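Local coordinates for protein cell division GTPase FtsZ, diverged (Clostridium botulinum C, PDB 3V3T) that belongs to the tubulin/FtsZ superfamily as a diverged FtsZ-like protein of the TubZ kind, with a nucleotide-binding-type fold joined to a tubulin-like C-terminal domain, at residues A[141-146]-A[295-300]; A[167-172]-A[176-181]; A[184-189]-A[205-210]; A[218-223]-A[252-257]. The protein carries 1 engineered substitution. One frame throughout, in Å; residues are numbered along the deposited sequence. Where two conformers were deposited one is given.

Interaction 1: A[141-146]-A[295-300]; sequences NAIACW and QMMNEI
Met297 reaches across from helix 291-306 and lays its thioether along Ala142 and Ile143 of helix 136-152. Its CG stands anti to the carbonyl carbon (chi1 -68°) and the chain runs on extended through chi2, so that SD arrives 3.7 Å from Ala142 CB. The bend comes only at the last torsion, chi3 -56°, which turns the methyl toward Ile143: Met297 CE lies 3.5 Å from Ile143 CD1 and 3.6 Å from Ile143 CG1. The two long side chains therefore slide past each other in opposite directions, each overlapping the other's stem; Ile143 CD1 also comes within 4.0 Å of Met297 CB. Near Ile143 and Met297, whose CA atoms are 7.2 Å apart, the helix segments run roughly antiparallel at 151°, with axes 9.7 Å apart at closest approach. One of these helices belongs to the Rossmann-like nucleotide-binding half of the tubulin/FtsZ fold, and the other is the last modelled helix of the chain, which is thus folded back on that half. Asn298 lies at the edge of the contact, its side chain crossing Ile143 at about a right angle with Asn298 ND2 3.9 Å from Ile143 CD1, a van der Waals approach of an amide to a methyl. Pro130 touches both Ala142 and Met297, and His139, a turn earlier on helix 136-152, also meets Met297.

Interaction 2: A[167-172]-A[176-181]; sequences NKREKE and NKEFAT
Asn176 N donates to Glu172 O at 2.9 Å with an N-H...O angle of 162°, the straightest bond between the segments and a regular first-turn bond of helix 172-187, which follows the N-cap residue Lys171. A salt bridge joins Arg169, in the loop after strand 160-165, to Glu178 of the helix. The arginine is held more firmly on its other side, where NH2 donates to Lys168 O at 2.8 Å and also reaches the carbonyl of Glu234. Toward the helix, Arg169 NE donates to Glu178 OE1 at 3.3 Å and 143°, and NH1 adds weak bonds to both carboxylate oxygens. OE1 sits at the guanidinium edge, near its plane, but the carboxylate is turned 59° from that plane, and NE meets OE1 from above the carboxylate; the pair is not the coplanar, twin-bonded form. Bends at chi2 of both residues bring the two groups together with the chains crossing at about a right angle. Asn176 OD1 lies 3.2 Å from Glu172 O, a close approach of two acceptors, while Asn18 and Ile19 of helix 14-26 touch the Asn176 side chain. With its guanidinium shared among several acceptors, including Glu178, Lys168 O and Glu234 O, Arg169 is restrained in rotation and ties loop to helix, whereas the long, bent bonds to Glu178 suggest that this partner contributes only a modest share.

Interaction 3: A[184-189]-A[205-210]; sequences NDFMNM and KLLTMK
Phe186 and Met187, at the C-terminal end of helix 172-187, meet Leu206 and Leu207 of helix 200-208 through carbon and sulfur alone. The far end of the phenyl ring lies against both leucines: Phe186 CZ is 4.0 Å from Leu206 CB, and Phe186 CE2 is 4.0 Å from Leu207 CD2, with the ring oblique to each. Met187 approaches Leu207 tip to tip, its SD 3.8 Å from Leu207 CD1 and its CE 3.9 Å from Leu207 CG. Bends at chi2 (-65°) and chi3 (84°) curl the methionine until its methyl is set over the centre of the Phe186 ring, improbably close at 3.0 Å above the plane, so its exact position is doubtful. Farther out, Val283 of strand 281-287 touches Phe186, Thr285 of that strand and Phe247 of strand 247-252 touch Leu206, and Ile203 and Tyr30 also touch Met187. All four contacting residues are buried. In the two-domain tubulin/FtsZ fold, a long helix links the nucleotide-binding and C-terminal domains; helix 172-187 is consistent with that element, its last turn packed on the short helix that leads into strand 211-217.

Interaction 4: A[218-223]-A[252-257]; sequences FDDKED and TTRVVD
The loop 218-223 passes the end of strand 247-252 and the loop that follows it, coming nearest at Asp220 and Thr253, whose CA atoms are 7.5 Å apart. The apolar part is small: Phe218 CZ meets Thr252 CG2 at 4.0 Å, the methyl oblique to the ring. A chi1 of 65° sets Phe218 CG between the backbone N and the carbonyl carbon and brings the end of the ring to Thr252; Ile224 and Leu228 of helix 224-233 touch the same ring. On the outer side, Asp220 OD2 faces Arg254 NH2 at 3.8 Å, a long salt bridge at the edge and in the plane of the guanidinium, with the carboxylate plane turned 51° away. Asp220 has a second conformer, so this already long ion pair is tentative. The arginine chain is extended from CG to NE, which carries the charge across to the aspartate. In the modelled conformer of Asp219, which also has an alternative, OD1 accepts from Lys221 N in an Asx turn. Thr252 OG1 donates to Arg254 O at 2.8 Å, nearly in line with the carbonyl bond. Asn280 bonds to the backbone of both Phe218 and Thr253, bridging them from a third loop. Each loop then ends in an aspartate N-cap, Asp223 before helix 224-233 and Asp257 before helix 258-265, the paired strand-to-helix connections of the tubulin-like C-terminal domain.

The two contacts on helix 172-187 divide it by length: interaction 2 ties its first turns to the preceding loop, and interaction 3 packs its last turn, with centres 19 Å apart and no touch beyond the adjoining sequence. Interactions 3 and 4 are 20 Å apart between centres, with nearest atoms about 6 Å apart; Asn280, just before strand 281-287, touches interaction 4, while Ile281, Val283 and Thr285 of the strand lie against interaction 3. Interaction 1 lies on the other side of the chain's centre from interaction 3, 28 Å between centres, and 37 Å from interaction 4. Because it joins residues 141-146 to 295-300, the other three are nested inside the sequence loop it closes.

Interaction 1: A[141-146]-A[295-300]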
loop_
_atom_site.group_PDB
_atom_site.type_symbol
_atom_site.label_atom_id
_atom_site.label_comp_id
_atom_site.label_asym_id
_atom_site.label_seq_id
_atom_site.Cartn_x
_atom_site.Cartn_y
_atom_site.Cartn_z
ATOM N N ASN A 141 -4.507 -11.546 -13.831
ATOM C CA ASN A 141 -4.808 -11.556 -12.395
ATOM C C ASN A 141 -4.805 -10.163 -11.795
ATOM O O ASN A 141 -5.682 -9.827 -11.002
ATOM C CB ASN A 141 -3.822 -12.416 -11.604
ATOM C CG ASN A 141 -4.054 -13.893 -11.796
ATOM O OD1 ASN A 141 -5.062 -14.305 -12.370
ATOM N ND2 ASN A 141 -3.113 -14.707 -11.315
ATOM N N ALA A 142 -3.796 -9.376 -12.157
ATOM C CA ALA A 142 -3.634 -8.033 -11.607
ATOM C C ALA A 142 -4.812 -7.138 -11.997
ATOM O O ALA A 142 -5.354 -6.406 -11.170
ATOM C CB ALA A 142 -2.301 -7.424 -12.069
ATOM N N ILE A 143 -5.204 -7.215 -13.265
ATOM C CA ILE A 143 -6.363 -6.499 -13.771
ATOM C C ILE A 143 -7.632 -6.932 -13.027
ATOM O O ILE A 143 -8.397 -6.097 -12.560
ATOM C CB ILE A 143 -6.546 -6.770 -15.270
ATOM C CG1 ILE A 143 -5.529 -5.976 -16.077
ATOM C CG2 ILE A 143 -7.929 -6.374 -15.708
ATOM C CD1 ILE A 143 -5.839 -4.497 -16.090
ATOM N N ALA A 144 -7.845 -8.240 -12.911
ATOM C CA ALA A 144 -9.033 -8.763 -12.232
ATOM C C ALA A 144 -9.020 -8.363 -10.771
ATOM O O ALA A 144 -10.059 -8.047 -10.178
ATOM C CB ALA A 144 -9.115 -10.283 -12.376
ATOM N N CYS A 145 -7.835 -8.355 -10.183
ATOM C CA CYS A 145 -7.722 -7.956 -8.789
ATOM C C CYS A 145 -8.113 -6.498 -8.625
ATOM O O CYS A 145 -8.870 -6.124 -7.732
ATOM C CB CYS A 145 -6.298 -8.174 -8.293
ATOM S SG CYS A 145 -6.060 -7.671 -6.597
ATOM N N TRP A 146 -7.586 -5.662 -9.497
ATOM C CA TRP A 146 -7.911 -4.256 -9.445
ATOM C C TRP A 146 -9.418 -4.033 -9.648
ATOM O O TRP A 146 -10.080 -3.324 -8.881
ATOM C CB TRP A 146 -7.123 -3.534 -10.529
ATOM C CG TRP A 146 -7.482 -2.111 -10.663
ATOM C CD1 TRP A 146 -8.296 -1.562 -11.603
ATOM C CD2 TRP A 146 -7.024 -1.035 -9.842
ATOM N NE1 TRP A 146 -8.374 -0.206 -11.418
ATOM C CE2 TRP A 146 -7.598 0.143 -10.345
ATOM C CE3 TRP A 146 -6.175 -0.954 -8.733
ATOM C CZ2 TRP A 146 -7.355 1.395 -9.780
ATOM C CZ3 TRP A 146 -5.943 0.290 -8.160
ATOM C CH2 TRP A 146 -6.524 1.447 -8.691
ATOM N N GLN A 295 -4.436 0.508 -16.314
ATOM C CA GLN A 295 -5.020 0.124 -17.594
ATOM C C GLN A 295 -3.968 -0.180 -18.660
ATOM O O GLN A 295 -4.269 -0.832 -19.657
ATOM C CB GLN A 295 -6.011 1.180 -18.085
ATOM C CG GLN A 295 -7.322 1.184 -17.296
ATOM C CD GLN A 295 -8.214 2.383 -17.615
ATOM O OE1 GLN A 295 -8.834 2.972 -16.721
ATOM N NE2 GLN A 295 -8.285 2.744 -18.894
ATOM N N MET A 296 -2.739 0.280 -18.453
ATOM C CA MET A 296 -1.676 -0.022 -19.405
ATOM C C MET A 296 -1.465 -1.529 -19.507
ATOM O O MET A 296 -1.071 -2.043 -20.551
ATOM C CB MET A 296 -0.368 0.660 -19.004
ATOM C CG MET A 296 -0.431 2.174 -19.031
ATOM S SD MET A 296 1.207 2.918 -19.085
ATOM C CE MET A 296 1.555 2.786 -20.847
ATOM N N MET A 297 -1.731 -2.241 -18.418
ATOM C CA MET A 297 -1.587 -3.691 -18.435
ATOM C C MET A 297 -2.419 -4.324 -19.553
ATOM O O MET A 297 -2.047 -5.364 -20.096
ATOM C CB MET A 297 -1.941 -4.289 -17.078
ATOM C CG MET A 297 -0.961 -3.931 -15.976
ATOM S SD MET A 297 -1.329 -4.779 -14.424
ATOM C CE MET A 297 -3.021 -4.285 -14.107
ATOM N N ASN A 298 -3.534 -3.692 -19.911
ATOM C CA ASN A 298 -4.346 -4.177 -21.024
ATOM C C ASN A 298 -3.575 -4.167 -22.334
ATOM O O ASN A 298 -3.708 -5.081 -23.149
ATOM C CB ASN A 298 -5.638 -3.376 -21.158
ATOM C CG ASN A 298 -6.670 -3.785 -20.136
ATOM O OD1 ASN A 298 -7.033 -4.956 -20.052
ATOM N ND2 ASN A 298 -7.125 -2.830 -19.326
ATOM N N GLU A 299 -2.755 -3.141 -22.526
ATOM C CA GLU A 299 -1.929 -3.057 -23.724
ATOM C C GLU A 299 -0.876 -4.168 -23.740
ATOM O O GLU A 299 -0.523 -4.679 -24.799
ATOM C CB GLU A 299 -1.264 -1.685 -23.825
ATOM C CG GLU A 299 -0.762 -1.346 -25.219
ATOM C CD GLU A 299 -0.643 0.152 -25.444
ATOM O OE1 GLU A 299 -0.737 0.916 -24.455
ATOM O OE2 GLU A 299 -0.465 0.566 -26.612
ATOM N N ILE A 300 -0.371 -4.533 -22.563
ATOM C CA ILE A 300 0.593 -5.619 -22.458
ATOM C C ILE A 300 -0.071 -6.938 -22.824
ATOM O O ILE A 300 0.483 -7.752 -23.564
ATOM C CB ILE A 300 1.141 -5.750 -21.026
ATOM C CG1 ILE A 300 1.717 -4.416 -20.532
ATOM C CG2 ILE A 300 2.156 -6.881 -20.958
ATOM C CD1 ILE A 300 2.836 -3.885 -21.389
#

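Interaction 2: A[167-172]-A[176-181]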
loop_
_atom_site.group_PDB
_atom_site.type_symbol
_atom_site.label_atom_id
_atom_site.label_comp_id
_atom_site.label_asym_id
_atom_site.label_seq_id
_atom_site.Cartn_x
_atom_site.Cartn_y
_atom_site.Cartn_z
ATOM N N ASN A 167 7.485 -2.364 -12.040
ATOM C CA ASN A 167 8.284 -1.854 -13.158
ATOM C C ASN A 167 9.353 -0.874 -12.673
ATOM O O ASN A 167 10.310 -0.609 -13.379
ATOM C CB ASN A 167 7.416 -1.159 -14.222
ATOM C CG ASN A 167 6.777 -2.129 -15.207
ATOM O OD1 ASN A 167 7.461 -2.920 -15.865
ATOM N ND2 ASN A 167 5.448 -2.051 -15.333
ATOM N N LYS A 168 9.181 -0.321 -11.477
ATOM C CA LYS A 168 10.003 0.818 -11.049
ATOM C C LYS A 168 11.348 0.428 -10.439
ATOM O O LYS A 168 12.200 1.292 -10.221
ATOM C CB LYS A 168 9.232 1.733 -10.087
ATOM C CG LYS A 168 7.970 2.381 -10.667
ATOM C CD LYS A 168 8.205 2.956 -12.060
ATOM C CE LYS A 168 8.997 4.253 -12.018
ATOM N NZ LYS A 168 8.314 5.251 -11.151
ATOM N N ARG A 169 11.541 -0.860 -10.158
ATOM C CA ARG A 169 12.825 -1.343 -9.631
ATOM C C ARG A 169 13.198 -2.687 -10.235
ATOM O O ARG A 169 12.331 -3.448 -10.669
ATOM C CB ARG A 169 12.781 -1.481 -8.103
ATOM C CG ARG A 169 12.562 -0.180 -7.351
ATOM C CD ARG A 169 13.839 0.659 -7.264
ATOM N NE ARG A 169 13.628 1.843 -6.431
ATOM C CZ ARG A 169 13.017 2.950 -6.853
ATOM N NH1 ARG A 169 12.856 3.983 -6.035
ATOM N NH2 ARG A 169 12.572 3.029 -8.101
ATOM N N GLU A 170 14.490 -2.989 -10.236
ATOM C CA GLU A 170 14.975 -4.256 -10.768
ATOM C C GLU A 170 14.401 -5.468 -10.031
ATOM O O GLU A 170 13.827 -6.362 -10.655
ATOM C CB GLU A 170 16.504 -4.298 -10.736
ATOM C CG GLU A 170 17.103 -5.445 -11.532
ATOM C CD GLU A 170 18.596 -5.616 -11.291
ATOM O OE1 GLU A 170 19.289 -6.149 -12.187
ATOM O OE2 GLU A 170 19.074 -5.225 -10.205
ATOM N N LYS A 171 14.557 -5.508 -8.710
ATOM C CA LYS A 171 14.082 -6.658 -7.947
ATOM C C LYS A 171 12.881 -6.321 -7.085
ATOM O O LYS A 171 12.814 -5.241 -6.494
ATOM C CB LYS A 171 15.192 -7.221 -7.051
ATOM C CG LYS A 171 16.490 -7.595 -7.759
ATOM C CD LYS A 171 17.432 -8.278 -6.781
ATOM C CE LYS A 171 18.889 -8.194 -7.225
ATOM N NZ LYS A 171 19.153 -8.900 -8.513
ATOM N N GLU A 172 11.941 -7.257 -7.003
ATOM C CA GLU A 172 10.795 -7.109 -6.120
ATOM C C GLU A 172 11.276 -6.757 -4.719
ATOM O O GLU A 172 10.676 -5.917 -4.032
ATOM C CB GLU A 172 9.957 -8.393 -6.088
ATOM C CG GLU A 172 9.695 -8.972 -7.473
ATOM C CD GLU A 172 8.390 -9.736 -7.568
ATOM O OE1 GLU A 172 7.548 -9.604 -6.655
ATOM O OE2 GLU A 172 8.203 -10.463 -8.567
ATOM N N ASN A 176 9.957 -3.877 -2.033
ATOM C CA ASN A 176 9.519 -4.252 -0.694
ATOM C C ASN A 176 10.258 -3.481 0.379
ATOM O O ASN A 176 9.649 -2.936 1.292
ATOM C CB ASN A 176 9.732 -5.755 -0.478
ATOM C CG ASN A 176 8.833 -6.593 -1.349
ATOM O OD1 ASN A 176 8.060 -6.057 -2.146
ATOM N ND2 ASN A 176 8.920 -7.907 -1.208
ATOM N N LYS A 177 11.580 -3.449 0.265
ATOM C CA LYS A 177 12.407 -2.780 1.250
ATOM C C LYS A 177 12.106 -1.306 1.263
ATOM O O LYS A 177 12.043 -0.688 2.325
ATOM C CB LYS A 177 13.891 -2.975 0.940
ATOM C CG LYS A 177 14.423 -4.366 1.214
ATOM C CD LYS A 177 15.880 -4.464 0.763
ATOM C CE LYS A 177 16.441 -5.865 0.951
ATOM N NZ LYS A 177 17.918 -5.907 0.693
ATOM N N GLU A 178 11.951 -0.729 0.076
ATOM C CA GLU A 178 11.725 0.703 -0.007
ATOM C C GLU A 178 10.348 1.075 0.530
ATOM O O GLU A 178 10.203 2.087 1.223
ATOM C CB GLU A 178 11.905 1.216 -1.430
ATOM C CG GLU A 178 11.797 2.720 -1.516
ATOM C CD GLU A 178 12.641 3.318 -2.627
ATOM O OE1 GLU A 178 13.468 2.583 -3.243
ATOM O OE2 GLU A 178 12.467 4.532 -2.873
ATOM N N PHE A 179 9.341 0.260 0.226
ATOM C CA PHE A 179 8.008 0.561 0.736
ATOM C C PHE A 179 8.002 0.511 2.245
ATOM O O PHE A 179 7.429 1.383 2.902
ATOM C CB PHE A 179 6.919 -0.379 0.226
ATOM C CG PHE A 179 5.582 -0.133 0.891
ATOM C CD1 PHE A 179 4.802 0.960 0.521
ATOM C CD2 PHE A 179 5.139 -0.952 1.927
ATOM C CE1 PHE A 179 3.576 1.211 1.145
ATOM C CE2 PHE A 179 3.920 -0.713 2.555
ATOM C CZ PHE A 179 3.132 0.360 2.167
ATOM N N ALA A 180 8.648 -0.507 2.797
ATOM C CA ALA A 180 8.698 -0.648 4.238
ATOM C C ALA A 180 9.345 0.591 4.848
ATOM O O ALA A 180 8.850 1.146 5.836
ATOM C CB ALA A 180 9.452 -1.894 4.621
ATOM N N THR A 181 10.434 1.046 4.242
ATOM C CA THR A 181 11.123 2.227 4.749
ATOM C C THR A 181 10.228 3.459 4.648
ATOM O O THR A 181 10.093 4.223 5.609
ATOM C CB THR A 181 12.463 2.450 4.027
ATOM O OG1 THR A 181 13.292 1.307 4.235
ATOM C CG2 THR A 181 13.187 3.686 4.566
#

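Interaction 3: A[184-189]-A[205-210]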
loop_
_atom_site.group_PDB
_atom_site.type_symbol
_atom_site.label_atom_id
_atom_site.label_comp_id
_atom_site.label_asym_id
_atom_site.label_seq_id
_atom_site.Cartn_x
_atom_site.Cartn_y
_atom_site.Cartn_z
ATOM N N ASN A 184 7.221 3.198 7.198
ATOM C CA ASN A 184 7.688 3.388 8.556
ATOM C C ASN A 184 8.182 4.823 8.808
ATOM O O ASN A 184 7.945 5.390 9.880
ATOM C CB ASN A 184 8.757 2.350 8.907
ATOM C CG ASN A 184 9.120 2.372 10.367
ATOM O OD1 ASN A 184 8.288 2.080 11.234
ATOM N ND2 ASN A 184 10.366 2.722 10.658
ATOM N N ASP A 185 8.850 5.419 7.822
ATOM C CA ASP A 185 9.264 6.822 7.942
ATOM C C ASP A 185 8.038 7.710 8.071
ATOM O O ASP A 185 8.006 8.629 8.884
ATOM C CB ASP A 185 10.086 7.262 6.733
ATOM C CG ASP A 185 11.483 6.690 6.745
ATOM O OD1 ASP A 185 11.909 6.170 7.801
ATOM O OD2 ASP A 185 12.150 6.763 5.698
ATOM N N PHE A 186 7.022 7.412 7.265
ATOM C CA PHE A 186 5.744 8.108 7.334
ATOM C C PHE A 186 5.164 8.060 8.760
ATOM O O PHE A 186 4.868 9.095 9.355
ATOM C CB PHE A 186 4.810 7.520 6.265
ATOM C CG PHE A 186 3.360 7.780 6.496
ATOM C CD1 PHE A 186 2.923 8.995 6.968
ATOM C CD2 PHE A 186 2.424 6.796 6.206
ATOM C CE1 PHE A 186 1.579 9.219 7.166
ATOM C CE2 PHE A 186 1.083 7.020 6.393
ATOM C CZ PHE A 186 0.658 8.232 6.874
ATOM N N MET A 187 5.059 6.866 9.330
ATOM C CA MET A 187 4.604 6.722 10.711
ATOM C C MET A 187 5.500 7.411 11.750
ATOM O O MET A 187 5.057 7.684 12.861
ATOM C CB MET A 187 4.465 5.241 11.063
ATOM C CG MET A 187 3.454 4.501 10.211
ATOM S SD MET A 187 1.777 5.123 10.482
ATOM C CE MET A 187 1.714 6.530 9.392
ATOM N N ASN A 188 6.758 7.679 11.416
ATOM C CA ASN A 188 7.653 8.329 12.386
ATOM C C ASN A 188 7.666 9.863 12.360
ATOM O O ASN A 188 8.491 10.476 13.036
ATOM C CB ASN A 188 9.094 7.834 12.226
ATOM C CG ASN A 188 9.289 6.422 12.723
ATOM O OD1 ASN A 188 8.551 5.935 13.586
ATOM N ND2 ASN A 188 10.306 5.756 12.193
ATOM N N MET A 189 6.782 10.483 11.580
ATOM C CA MET A 189 6.776 11.938 11.451
ATOM C C MET A 189 6.371 12.627 12.745
ATOM O O MET A 189 6.511 13.846 12.877
ATOM C CB MET A 189 5.856 12.388 10.316
ATOM C CG MET A 189 6.366 12.052 8.936
ATOM S SD MET A 189 5.108 12.336 7.686
ATOM C CE MET A 189 5.257 14.100 7.442
ATOM N N LYS A 205 -5.091 11.054 10.603
ATOM C CA LYS A 205 -5.902 11.595 9.506
ATOM C C LYS A 205 -5.355 11.253 8.118
ATOM O O LYS A 205 -6.119 10.998 7.189
ATOM C CB LYS A 205 -6.088 13.111 9.658
ATOM C CG LYS A 205 -7.272 13.470 10.549
ATOM C CD LYS A 205 -7.163 14.854 11.142
ATOM C CE LYS A 205 -8.332 15.111 12.097
ATOM N NZ LYS A 205 -8.227 16.430 12.804
ATOM N N LEU A 206 -4.035 11.262 7.967
ATOM C CA LEU A 206 -3.440 10.881 6.693
ATOM C C LEU A 206 -3.674 9.384 6.415
ATOM O O LEU A 206 -3.910 8.992 5.281
ATOM C CB LEU A 206 -1.946 11.208 6.668
ATOM C CG LEU A 206 -1.561 12.688 6.607
ATOM C CD1 LEU A 206 -0.152 12.917 7.145
ATOM C CD2 LEU A 206 -1.713 13.277 5.197
ATOM N N LEU A 207 -3.599 8.568 7.464
ATOM C CA LEU A 207 -3.814 7.134 7.377
ATOM C C LEU A 207 -5.251 6.769 7.027
ATOM O O LEU A 207 -5.502 5.762 6.365
ATOM C CB LEU A 207 -3.500 6.491 8.722
ATOM C CG LEU A 207 -2.118 5.896 8.950
ATOM C CD1 LEU A 207 -2.022 5.396 10.400
ATOM C CD2 LEU A 207 -1.826 4.779 7.937
ATOM N N THR A 208 -6.199 7.574 7.489
ATOM C CA THR A 208 -7.598 7.227 7.298
ATOM C C THR A 208 -8.217 7.875 6.057
ATOM O O THR A 208 -9.384 7.634 5.748
ATOM C CB THR A 208 -8.445 7.502 8.576
ATOM O OG1 THR A 208 -8.400 8.893 8.924
ATOM C CG2 THR A 208 -7.917 6.685 9.739
ATOM N N MET A 209 -7.426 8.675 5.339
ATOM C CA MET A 209 -7.906 9.313 4.114
ATOM C C MET A 209 -8.069 8.271 3.015
ATOM O O MET A 209 -7.204 7.424 2.822
ATOM C CB MET A 209 -6.949 10.406 3.644
ATOM C CG MET A 209 -7.298 10.974 2.281
ATOM S SD MET A 209 -8.911 11.786 2.238
ATOM C CE MET A 209 -8.699 13.106 3.415
ATOM N N LYS A 210 -9.184 8.339 2.296
ATOM C CA LYS A 210 -9.512 7.325 1.314
ATOM C C LYS A 210 -8.918 7.658 -0.046
ATOM O O LYS A 210 -8.458 8.771 -0.275
ATOM C CB LYS A 210 -11.021 7.166 1.187
ATOM C CG LYS A 210 -11.747 7.027 2.511
ATOM C CD LYS A 210 -11.243 5.840 3.294
ATOM C CE LYS A 210 -12.076 5.685 4.553
ATOM N NZ LYS A 210 -13.486 6.123 4.301
#

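Interaction 4: A[218-223]-A[252-257]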
loop_
_atom_site.group_PDB
_atom_site.type_symbol
_atom_site.label_atom_id
_atom_site.label_comp_id
_atom_site.label_asym_id
_atom_site.label_seq_id
_atom_site.Cartn_x
_atom_site.Cartn_y
_atom_site.Cartn_z
ATOM N N PHE A 218 12.920 12.998 -0.555
ATOM C CA PHE A 218 13.748 13.752 -1.477
ATOM C C PHE A 218 15.021 14.283 -0.845
ATOM O O PHE A 218 15.120 14.407 0.380
ATOM C CB PHE A 218 12.961 14.894 -2.118
ATOM C CG PHE A 218 12.513 15.951 -1.151
ATOM C CD1 PHE A 218 13.246 17.118 -0.990
ATOM C CD2 PHE A 218 11.335 15.795 -0.427
ATOM C CE1 PHE A 218 12.827 18.111 -0.105
ATOM C CE2 PHE A 218 10.903 16.771 0.451
ATOM C CZ PHE A 218 11.652 17.938 0.614
ATOM N N ASP A 219 15.978 14.603 -1.715
ATOM C CA ASP A 219 17.310 15.029 -1.313
ATOM C C ASP A 219 17.317 16.409 -0.667
ATOM O O ASP A 219 16.749 17.357 -1.210
ATOM C CB ASP A 219 18.228 15.037 -2.536
ATOM C CG ASP A 219 19.669 15.307 -2.179
ATOM O OD1 ASP A 219 19.933 15.716 -1.031
ATOM O OD2 ASP A 219 20.537 15.111 -3.054
ATOM N N ASP A 220 17.977 16.512 0.484
ATOM C CA ASP A 220 18.114 17.780 1.187
ATOM C C ASP A 220 18.959 18.752 0.372
ATOM O O ASP A 220 18.979 19.952 0.645
ATOM C CB ASP A 220 18.758 17.566 2.562
ATOM C CG ASP A 220 20.164 16.991 2.467
ATOM O OD1 ASP A 220 20.383 16.082 1.639
ATOM O OD2 ASP A 220 21.053 17.450 3.216
ATOM N N LYS A 221 19.647 18.226 -0.639
ATOM C CA LYS A 221 20.622 19.002 -1.408
ATOM C C LYS A 221 20.058 19.965 -2.458
ATOM O O LYS A 221 19.988 21.174 -2.223
ATOM C CB LYS A 221 21.637 18.064 -2.070
ATOM C CG LYS A 221 22.480 17.271 -1.085
ATOM C CD LYS A 221 23.563 16.487 -1.805
ATOM C CE LYS A 221 24.653 16.041 -0.840
ATOM N NZ LYS A 221 25.913 15.680 -1.552
ATOM N N GLU A 222 19.677 19.428 -3.616
ATOM C CA GLU A 222 19.354 20.258 -4.780
ATOM C C GLU A 222 18.077 21.087 -4.637
ATOM O O GLU A 222 17.398 21.043 -3.614
ATOM C CB GLU A 222 19.317 19.413 -6.064
ATOM C CG GLU A 222 18.679 18.045 -5.897
ATOM C CD GLU A 222 18.825 17.161 -7.127
ATOM O OE1 GLU A 222 19.027 17.701 -8.234
ATOM O OE2 GLU A 222 18.735 15.921 -6.982
ATOM N N ASP A 223 17.780 21.869 -5.670
ATOM C CA ASP A 223 16.547 22.634 -5.727
ATOM C C ASP A 223 15.363 21.724 -5.355
ATOM O O ASP A 223 15.279 20.575 -5.792
ATOM C CB ASP A 223 16.376 23.212 -7.130
ATOM C CG ASP A 223 15.036 23.880 -7.329
ATOM O OD1 ASP A 223 14.986 25.122 -7.274
ATOM O OD2 ASP A 223 14.028 23.171 -7.551
ATOM N N THR A 252 10.291 17.924 7.089
ATOM C CA THR A 252 11.552 18.259 6.447
ATOM C C THR A 252 12.620 18.686 7.447
ATOM O O THR A 252 12.310 19.221 8.510
ATOM C CB THR A 252 11.334 19.399 5.450
ATOM O OG1 THR A 252 10.698 20.495 6.123
ATOM C CG2 THR A 252 10.424 18.923 4.313
ATOM N N THR A 253 13.881 18.450 7.098
ATOM C CA THR A 253 14.996 18.790 7.978
ATOM C C THR A 253 15.189 20.296 8.135
ATOM O O THR A 253 15.664 20.759 9.176
ATOM C CB THR A 253 16.314 18.163 7.498
ATOM O OG1 THR A 253 16.517 18.476 6.114
ATOM C CG2 THR A 253 16.272 16.658 7.668
ATOM N N ARG A 254 14.829 21.057 7.104
ATOM C CA ARG A 254 14.936 22.516 7.162
ATOM C C ARG A 254 13.608 23.164 6.794
ATOM O O ARG A 254 12.660 22.480 6.420
ATOM C CB ARG A 254 16.017 23.024 6.205
ATOM C CG ARG A 254 17.107 22.017 5.871
ATOM C CD ARG A 254 18.196 22.662 5.012
ATOM N NE ARG A 254 19.251 21.718 4.647
ATOM C CZ ARG A 254 20.483 22.076 4.294
ATOM N NH1 ARG A 254 20.821 23.358 4.265
ATOM N NH2 ARG A 254 21.379 21.149 3.978
ATOM N N VAL A 255 13.546 24.486 6.900
ATOM C CA VAL A 255 12.421 25.243 6.373
ATOM C C VAL A 255 12.397 25.026 4.874
ATOM O O VAL A 255 13.443 25.077 4.226
ATOM C CB VAL A 255 12.589 26.755 6.632
ATOM C CG1 VAL A 255 11.654 27.568 5.738
ATOM C CG2 VAL A 255 12.369 27.075 8.098
ATOM N N VAL A 256 11.218 24.766 4.320
ATOM C CA VAL A 256 11.087 24.613 2.876
ATOM C C VAL A 256 9.948 25.461 2.340
ATOM O O VAL A 256 9.119 25.957 3.096
ATOM C CB VAL A 256 10.873 23.145 2.468
ATOM C CG1 VAL A 256 12.034 22.290 2.954
ATOM C CG2 VAL A 256 9.542 22.625 3.011
ATOM N N ASP A 257 9.922 25.626 1.026
ATOM C CA ASP A 257 8.856 26.353 0.364
ATOM C C ASP A 257 7.720 25.382 0.066
ATOM O O ASP A 257 7.785 24.600 -0.883
ATOM C CB ASP A 257 9.382 26.970 -0.930
ATOM C CG ASP A 257 8.289 27.610 -1.762
ATOM O OD1 ASP A 257 7.179 27.812 -1.231
ATOM O OD2 ASP A 257 8.549 27.931 -2.942
#